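Local coordinates for protein peroxinectin A (Dictyostelium discoideum, PDB 6ERC) that is a secreted haem peroxidase that uses hydrogen peroxide to oxidise phenolic donors and (pseudo)halides such as iodide and thiocyanate, at residues L398-Q401 and R405-Q408; D443-E446 and G451-F454; Q408-I413 and R422-Y427. One frame throughout, in Å; residues are numbered along the deposited sequence.

The three contacts lie close together in the mostly helical C-terminal part of the animal haem peroxidase fold. Contact 1 folds the end of helix 395-401 against the loop that follows; contact 3 starts at Gln-408, where contact 1 ends, and packs the short helix 410-413 on helix 417-426. Contact 2 comes last, at the start of helix 452-467. The centre of contact 1 lies about 14 Å from those of contacts 2 and 3, which are about 17 Å apart. Arg-399 ties helix 395-401 to Gln-452 of helix 452-467, and Val-407 packs on Ile-413 of helix 410-413. The loop before helix 452-467 carries His-444, whose side chain is about 8 Å from the calcium ion.

Contact 1: L398-Q401 and R405-Q408; sequences LRRQ and RPVQ
Arg-399 reaches from the last turn of helix 395-401 to the main-chain carbonyl of Arg-405, just past the turn that follows the helix. Its CB already points toward the loop, and CG and CD carry the chain outward, CD passing 3.9 Å from Arg-405 O. A bend at chi3 (62°) then swings the guanidinium round, so that its side edge and not its far end faces the carbonyl. NE donates to Arg-405 O at 2.7 Å (150° at the hydrogen). NH2 donates to the same Arg-405 O at 2.9 Å, more bent at 139°, and the oxygen lies in the guanidinium plane. Two donors on one acceptor fix the rotation of the flat group, a task suited to arginine, whose NE-H and one NH2 hydrogen point the same way. NH2 also meets Gln-452 OE1, whereas NH1 has weaker links to Thr-453 and Glu-442.

On the outer side, Arg-400 stretches its extended chain across Pro-406 at about a right angle. Its NE stands 3.7 Å from Pro-406 CG, and Pro-406 CB lies over one guanidinium face, near the rim; proline offers a rigid apolar surface for such a flat cation. Side-chain-to-main-chain bonds, Arg-399 to Arg-405 O and Asn-396 to Val-407 N, thus hold a helix C-terminus to its following loop at the surface of the helical animal haem peroxidase fold.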
loop_
_atom_site.group_PDB
_atom_site.type_symbol
_atom_site.label_atom_id
_atom_site.label_comp_id
_atom_site.label_asym_id
_atom_site.label_seq_id
_atom_site.Cartn_x
_atom_site.Cartn_y
_atom_site.Cartn_z
ATOM N N LEU A 398 4.933 1.729 22.163
ATOM C CA LEU A 398 4.451 0.691 21.258
ATOM C C LEU A 398 5.133 -0.640 21.545
ATOM O O LEU A 398 4.473 -1.681 21.642
ATOM C CB LEU A 398 4.683 1.116 19.807
ATOM C CG LEU A 398 4.269 0.116 18.725
ATOM C CD1 LEU A 398 2.784 -0.191 18.815
ATOM C CD2 LEU A 398 4.622 0.653 17.351
ATOM N N ARG A 399 6.461 -0.627 21.684
ATOM C CA ARG A 399 7.194 -1.859 21.960
ATOM C C ARG A 399 6.662 -2.545 23.213
ATOM O O ARG A 399 6.410 -3.757 23.212
ATOM C CB ARG A 399 8.688 -1.559 22.100
ATOM C CG ARG A 399 9.379 -1.236 20.785
ATOM C CD ARG A 399 10.862 -0.947 20.973
ATOM N NE ARG A 399 11.593 -2.092 21.514
ATOM C CZ ARG A 399 12.065 -3.101 20.787
ATOM N NH1 ARG A 399 11.886 -3.129 19.472
ATOM N NH2 ARG A 399 12.717 -4.093 21.378
ATOM N N ARG A 400 6.481 -1.783 24.295
ATOM C CA ARG A 400 5.938 -2.353 25.523
ATOM C C ARG A 400 4.600 -3.035 25.259
ATOM O O ARG A 400 4.371 -4.171 25.692
ATOM C CB ARG A 400 5.778 -1.265 26.590
ATOM C CG ARG A 400 7.084 -0.703 27.150
ATOM C CD ARG A 400 6.822 0.201 28.366
ATOM N NE ARG A 400 8.023 0.898 28.835
ATOM C CZ ARG A 400 8.360 2.146 28.511
ATOM N NH1 ARG A 400 7.591 2.872 27.704
ATOM N NH2 ARG A 400 9.477 2.675 28.997
ATOM N N GLN A 401 3.704 -2.355 24.542
ATOM C CA GLN A 401 2.375 -2.896 24.292
ATOM C C GLN A 401 2.379 -4.024 23.268
ATOM O O GLN A 401 1.357 -4.702 23.120
ATOM C CB GLN A 401 1.437 -1.778 23.838
ATOM C CG GLN A 401 1.214 -0.719 24.904
ATOM C CD GLN A 401 0.121 0.265 24.546
ATOM O OE1 GLN A 401 -1.061 -0.079 24.541
ATOM N NE2 GLN A 401 0.507 1.500 24.248
ATOM N N ARG A 405 10.823 -5.425 24.676
ATOM C CA ARG A 405 11.536 -4.646 25.678
ATOM C C ARG A 405 11.787 -3.229 25.161
ATOM O O ARG A 405 12.185 -3.051 24.007
ATOM C CB ARG A 405 12.867 -5.308 26.031
ATOM C CG ARG A 405 12.749 -6.467 27.010
ATOM C CD ARG A 405 14.121 -6.964 27.444
ATOM N NE ARG A 405 14.076 -7.652 28.732
ATOM C CZ ARG A 405 14.030 -7.038 29.913
ATOM N NH1 ARG A 405 14.014 -5.711 29.980
ATOM N NH2 ARG A 405 13.996 -7.751 31.032
ATOM N N PRO A 406 11.571 -2.205 25.985
ATOM C CA PRO A 406 11.845 -0.836 25.533
ATOM C C PRO A 406 13.338 -0.554 25.497
ATOM O O PRO A 406 14.124 -1.148 26.236
ATOM C CB PRO A 406 11.138 0.028 26.580
ATOM C CG PRO A 406 11.173 -0.800 27.816
ATOM C CD PRO A 406 11.068 -2.233 27.371
ATOM N N VAL A 407 13.725 0.363 24.615
ATOM C CA VAL A 407 15.124 0.756 24.503
ATOM C C VAL A 407 15.483 1.670 25.665
ATOM O O VAL A 407 14.631 2.372 26.223
ATOM C CB VAL A 407 15.407 1.441 23.151
ATOM C CG1 VAL A 407 15.131 0.487 21.997
ATOM C CG2 VAL A 407 14.596 2.725 23.008
ATOM N N GLN A 408 16.761 1.661 26.035
ATOM C CA GLN A 408 17.265 2.531 27.088
ATOM C C GLN A 408 18.106 3.686 26.570
ATOM O O GLN A 408 18.054 4.773 27.149
ATOM C CB GLN A 408 18.091 1.722 28.095
ATOM C CG GLN A 408 17.264 0.765 28.946
ATOM C CD GLN A 408 18.056 0.174 30.103
ATOM O OE1 GLN A 408 19.287 0.122 30.067
ATOM N NE2 GLN A 408 17.350 -0.266 31.141
#

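Contact 2: D443-E446 and G451-F454; sequences DHME and GQTF
Gly-451 and the backbone of Asp-443 and His-444 form the tight part of this contact. Asp-443 O sits 3.3 Å from Gly-451 CA, a CA-H...O contact with an angle of 144° at the hydrogen. The alpha carbons of His-444 and Gly-451 are 4.2 Å apart, an approach that the small glycine suits well. Met-445 closes one end of the patch: with CG beside its backbone N (chi1 -71°), it lays CG 3.6 Å from Gln-452 N. A further bend at chi2 brings Met-445 SD alongside the root of the glutamine, 3.9 Å from Gln-452 CB. The flexible, polarisable thioether can follow the curve of the helix start here.

Gly-451 occupies the N-cap position of helix 452-467 and has no side chain with which to cap it. A water lying between Asp-443 O, at 2.7 Å, and Gln-452 N may stand in for a capping side chain, although its leg to Gln-452 N is so short that the bridge is doubtful in detail. The contact is looser on this side. The Asp-443 carboxylate leads away from the helix, and Gln-452, its CG anti to the backbone N, extends past Met-445, its amide end toward Arg-399.

His-444 also turns from Gly-451, but its ring is held on both nitrogens, ND1 by Glu-66 OE2 and NE2 by Ile-356 O; with an acceptor at each, one a carboxylate, the ring is probably protonated. It also touches Asn-355 of the calcium site, about 8 Å from the metal.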
loop_
_atom_site.group_PDB
_atom_site.type_symbol
_atom_site.label_atom_id
_atom_site.label_comp_id
_atom_site.label_asym_id
_atom_site.label_seq_id
_atom_site.Cartn_x
_atom_site.Cartn_y
_atom_site.Cartn_z
ATOM N N ASP A 443 17.727 -1.990 13.163
ATOM C CA ASP A 443 18.425 -2.926 12.295
ATOM C C ASP A 443 17.447 -3.972 11.770
ATOM O O ASP A 443 16.525 -4.389 12.474
ATOM C CB ASP A 443 19.565 -3.607 13.055
ATOM C CG ASP A 443 20.511 -2.612 13.695
ATOM O OD1 ASP A 443 20.811 -1.582 13.058
ATOM O OD2 ASP A 443 20.947 -2.860 14.839
ATOM N N HIS A 444 17.649 -4.390 10.525
ATOM C CA HIS A 444 16.760 -5.371 9.918
ATOM C C HIS A 444 16.914 -6.731 10.590
ATOM O O HIS A 444 18.027 -7.175 10.886
ATOM C CB HIS A 444 17.048 -5.499 8.423
ATOM C CG HIS A 444 16.764 -4.253 7.644
ATOM N ND1 HIS A 444 17.168 -4.085 6.337
ATOM C CD2 HIS A 444 16.113 -3.116 7.985
ATOM C CE1 HIS A 444 16.782 -2.897 5.908
ATOM N NE2 HIS A 444 16.139 -2.289 6.889
ATOM N N MET A 445 15.785 -7.393 10.828
ATOM C CA MET A 445 15.808 -8.746 11.364
ATOM C C MET A 445 16.541 -9.678 10.407
ATOM O O MET A 445 16.542 -9.476 9.189
ATOM C CB MET A 445 14.383 -9.250 11.595
ATOM C CG MET A 445 13.671 -8.579 12.750
ATOM S SD MET A 445 13.810 -9.516 14.287
ATOM C CE MET A 445 12.562 -10.776 14.027
ATOM N N GLU A 446 17.169 -10.709 10.969
ATOM C CA GLU A 446 17.913 -11.664 10.157
ATOM C C GLU A 446 16.999 -12.273 9.102
ATOM O O GLU A 446 15.940 -12.820 9.423
ATOM C CB GLU A 446 18.517 -12.757 11.039
ATOM C CG GLU A 446 19.401 -13.742 10.281
ATOM C CD GLU A 446 20.242 -14.613 11.200
ATOM O OE1 GLU A 446 20.112 -14.488 12.437
ATOM O OE2 GLU A 446 21.044 -15.419 10.684
ATOM N N GLY A 451 12.834 -3.959 10.594
ATOM C CA GLY A 451 13.273 -4.136 11.959
ATOM C C GLY A 451 12.333 -5.022 12.753
ATOM O O GLY A 451 11.273 -5.446 12.291
ATOM N N GLN A 452 12.744 -5.299 13.992
ATOM C CA GLN A 452 11.962 -6.169 14.863
ATOM C C GLN A 452 10.546 -5.636 15.047
ATOM O O GLN A 452 9.571 -6.390 14.956
ATOM C CB GLN A 452 12.662 -6.307 16.213
ATOM C CG GLN A 452 11.993 -7.277 17.167
ATOM C CD GLN A 452 12.546 -7.175 18.571
ATOM O OE1 GLN A 452 12.762 -6.077 19.088
ATOM N NE2 GLN A 452 12.784 -8.321 19.197
ATOM N N THR A 453 10.413 -4.337 15.311
ATOM C CA THR A 453 9.098 -3.773 15.596
ATOM C C THR A 453 8.175 -3.905 14.391
ATOM O O THR A 453 7.088 -4.487 14.483
ATOM C CB THR A 453 9.238 -2.311 16.018
ATOM O OG1 THR A 453 10.119 -2.226 17.142
ATOM C CG2 THR A 453 7.885 -1.731 16.399
ATOM N N PHE A 454 8.588 -3.359 13.246
ATOM C CA PHE A 454 7.773 -3.468 12.042
ATOM C C PHE A 454 7.541 -4.928 11.667
ATOM O O PHE A 454 6.453 -5.295 11.210
ATOM C CB PHE A 454 8.441 -2.711 10.891
ATOM C CG PHE A 454 8.308 -1.208 10.976
ATOM C CD1 PHE A 454 7.723 -0.598 12.075
ATOM C CD2 PHE A 454 8.758 -0.409 9.938
ATOM C CE1 PHE A 454 7.599 0.778 12.135
ATOM C CE2 PHE A 454 8.636 0.966 9.996
ATOM C CZ PHE A 454 8.056 1.559 11.095
HETATM O O HOH W 1 15.158 -5.253 14.668
#

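Contact 3: Q408-I413 and R422-Y427; sequences QTWSDI and RLKNAY
Trp-410 projects from the short helix 410-413 onto the last turn of helix 417-426, its CG beside the backbone N (chi1 -48°), which turns the indole toward 422-427. Lys-424 makes a CH-pi contact with it: Lys-424 CG lies 3.7 Å from the centroid of the five-membered ring, 11° off the normal, and the extended chain runs on so that CE comes near CD1. Lysine suits this exposed position because its methylenes can cover an indole face while its amine continues outward.

Apolar contacts fill the inner side. Trp-410 CE3 touches Leu-423 CB at 3.6 Å, and Trp-410 CH2 comes within 4.2 Å of Tyr-427 CB and 3.4 Å of Tyr-427 O. Ile-413 CD1 meets Leu-423 CD1, also at 4.2 Å. This is helix-to-helix packing in the animal haem peroxidase fold, through the broad indole; Ile-433 touches both Trp-410 and Ile-413.

Polar bonds lie within or beyond the segments. Asp-412 OD1 accepts from Thr-409 N at 2.7 Å, almost in line with the C-O bond, and from Gln-408 N, well out of the carboxylate's plane, at 3.2 Å. Aspartate thus gathers two amides at the start of the short helical turn. Tyr-427, leaving helical geometry, sends its hydroxyl away to Asp-434.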
loop_
_atom_site.group_PDB
_atom_site.type_symbol
_atom_site.label_atom_id
_atom_site.label_comp_id
_atom_site.label_asym_id
_atom_site.label_seq_id
_atom_site.Cartn_x
_atom_site.Cartn_y
_atom_site.Cartn_z
ATOM N N GLN A 408 16.761 1.661 26.035
ATOM C CA GLN A 408 17.265 2.531 27.088
ATOM C C GLN A 408 18.106 3.686 26.570
ATOM O O GLN A 408 18.054 4.773 27.149
ATOM C CB GLN A 408 18.091 1.722 28.095
ATOM C CG GLN A 408 17.264 0.765 28.946
ATOM C CD GLN A 408 18.056 0.174 30.103
ATOM O OE1 GLN A 408 19.287 0.122 30.067
ATOM N NE2 GLN A 408 17.350 -0.266 31.141
ATOM N N THR A 409 18.871 3.489 25.499
ATOM C CA THR A 409 19.672 4.557 24.916
ATOM C C THR A 409 19.584 4.481 23.399
ATOM O O THR A 409 19.012 3.546 22.830
ATOM C CB THR A 409 21.138 4.491 25.371
ATOM O OG1 THR A 409 21.909 5.467 24.656
ATOM C CG2 THR A 409 21.728 3.112 25.128
ATOM N N TRP A 410 20.170 5.485 22.745
ATOM C CA TRP A 410 20.078 5.572 21.291
ATOM C C TRP A 410 20.770 4.391 20.629
ATOM O O TRP A 410 20.309 3.891 19.595
ATOM C CB TRP A 410 20.684 6.887 20.803
ATOM C CG TRP A 410 20.210 8.093 21.558
ATOM C CD1 TRP A 410 20.848 8.714 22.593
ATOM C CD2 TRP A 410 18.996 8.825 21.340
ATOM N NE1 TRP A 410 20.109 9.786 23.031
ATOM C CE2 TRP A 410 18.968 9.876 22.279
ATOM C CE3 TRP A 410 17.933 8.694 20.443
ATOM C CZ2 TRP A 410 17.918 10.789 22.346
ATOM C CZ3 TRP A 410 16.890 9.604 20.513
ATOM C CH2 TRP A 410 16.893 10.636 21.456
ATOM N N SER A 411 21.875 3.923 21.213
ATOM C CA SER A 411 22.617 2.824 20.609
ATOM C C SER A 411 21.794 1.544 20.570
ATOM O O SER A 411 22.032 0.684 19.716
ATOM C CB SER A 411 23.921 2.585 21.369
ATOM O OG SER A 411 23.664 2.140 22.687
ATOM N N ASP A 412 20.831 1.390 21.483
ATOM C CA ASP A 412 19.992 0.198 21.453
ATOM C C ASP A 412 19.193 0.115 20.161
ATOM O O ASP A 412 18.835 -0.983 19.722
ATOM C CB ASP A 412 19.047 0.173 22.654
ATOM C CG ASP A 412 19.784 0.093 23.975
ATOM O OD1 ASP A 412 19.651 1.034 24.782
ATOM O OD2 ASP A 412 20.502 -0.904 24.204
ATOM N N ILE A 413 18.910 1.259 19.538
ATOM C CA ILE A 413 18.141 1.261 18.298
ATOM C C ILE A 413 19.034 0.926 17.108
ATOM O O ILE A 413 18.627 0.187 16.205
ATOM C CB ILE A 413 17.439 2.619 18.114
ATOM C CG1 ILE A 413 16.526 2.915 19.307
ATOM C CG2 ILE A 413 16.625 2.627 16.823
ATOM C CD1 ILE A 413 16.053 4.346 19.368
ATOM N N ARG A 422 20.931 11.995 14.204
ATOM C CA ARG A 422 19.671 12.542 13.713
ATOM C C ARG A 422 18.535 12.305 14.699
ATOM O O ARG A 422 17.625 13.135 14.807
ATOM C CB ARG A 422 19.340 11.944 12.345
ATOM C CG ARG A 422 20.264 12.438 11.243
ATOM C CD ARG A 422 19.782 12.058 9.852
ATOM N NE ARG A 422 20.617 12.675 8.823
ATOM C CZ ARG A 422 20.225 12.927 7.578
ATOM N NH1 ARG A 422 18.999 12.626 7.178
ATOM N NH2 ARG A 422 21.067 13.498 6.728
ATOM N N LEU A 423 18.569 11.189 15.430
ATOM C CA LEU A 423 17.572 10.962 16.470
ATOM C C LEU A 423 17.779 11.911 17.647
ATOM O O LEU A 423 16.812 12.484 18.163
ATOM C CB LEU A 423 17.622 9.507 16.937
ATOM C CG LEU A 423 17.185 8.452 15.925
ATOM C CD1 LEU A 423 17.510 7.065 16.448
ATOM C CD2 LEU A 423 15.698 8.574 15.621
ATOM N N LYS A 424 19.030 12.083 18.089
ATOM C CA LYS A 424 19.317 13.047 19.148
ATOM C C LYS A 424 18.874 14.446 18.746
ATOM O O LYS A 424 18.343 15.200 19.570
ATOM C CB LYS A 424 20.811 13.050 19.475
ATOM C CG LYS A 424 21.333 11.776 20.117
ATOM C CD LYS A 424 22.851 11.815 20.239
ATOM C CE LYS A 424 23.426 10.450 20.590
ATOM N NZ LYS A 424 24.910 10.488 20.725
ATOM N N ASN A 425 19.093 14.813 17.482
ATOM C CA ASN A 425 18.716 16.141 17.010
ATOM C C ASN A 425 17.200 16.299 16.946
ATOM O O ASN A 425 16.671 17.376 17.244
ATOM C CB ASN A 425 19.340 16.392 15.636
ATOM C CG ASN A 425 19.221 17.838 15.188
ATOM O OD1 ASN A 425 18.498 18.635 15.791
ATOM N ND2 ASN A 425 19.928 18.183 14.116
ATOM N N ALA A 426 16.485 15.240 16.560
ATOM C CA ALA A 426 15.037 15.335 16.394
ATOM C C ALA A 426 14.302 15.204 17.723
ATOM O O ALA A 426 13.317 15.911 17.960
ATOM C CB ALA A 426 14.548 14.262 15.418
ATOM N N TYR A 427 14.757 14.306 18.591
ATOM C CA TYR A 427 14.109 14.048 19.866
ATOM C C TYR A 427 15.111 14.219 21.000
ATOM O O TYR A 427 16.308 13.968 20.835
ATOM C CB TYR A 427 13.521 12.634 19.914
ATOM C CG TYR A 427 12.646 12.298 18.732
ATOM C CD1 TYR A 427 11.304 12.644 18.719
ATOM C CD2 TYR A 427 13.163 11.632 17.634
ATOM C CE1 TYR A 427 10.500 12.337 17.642
ATOM C CE2 TYR A 427 12.368 11.320 16.552
ATOM C CZ TYR A 427 11.038 11.673 16.561
ATOM O OH TYR A 427 10.244 11.364 15.484
#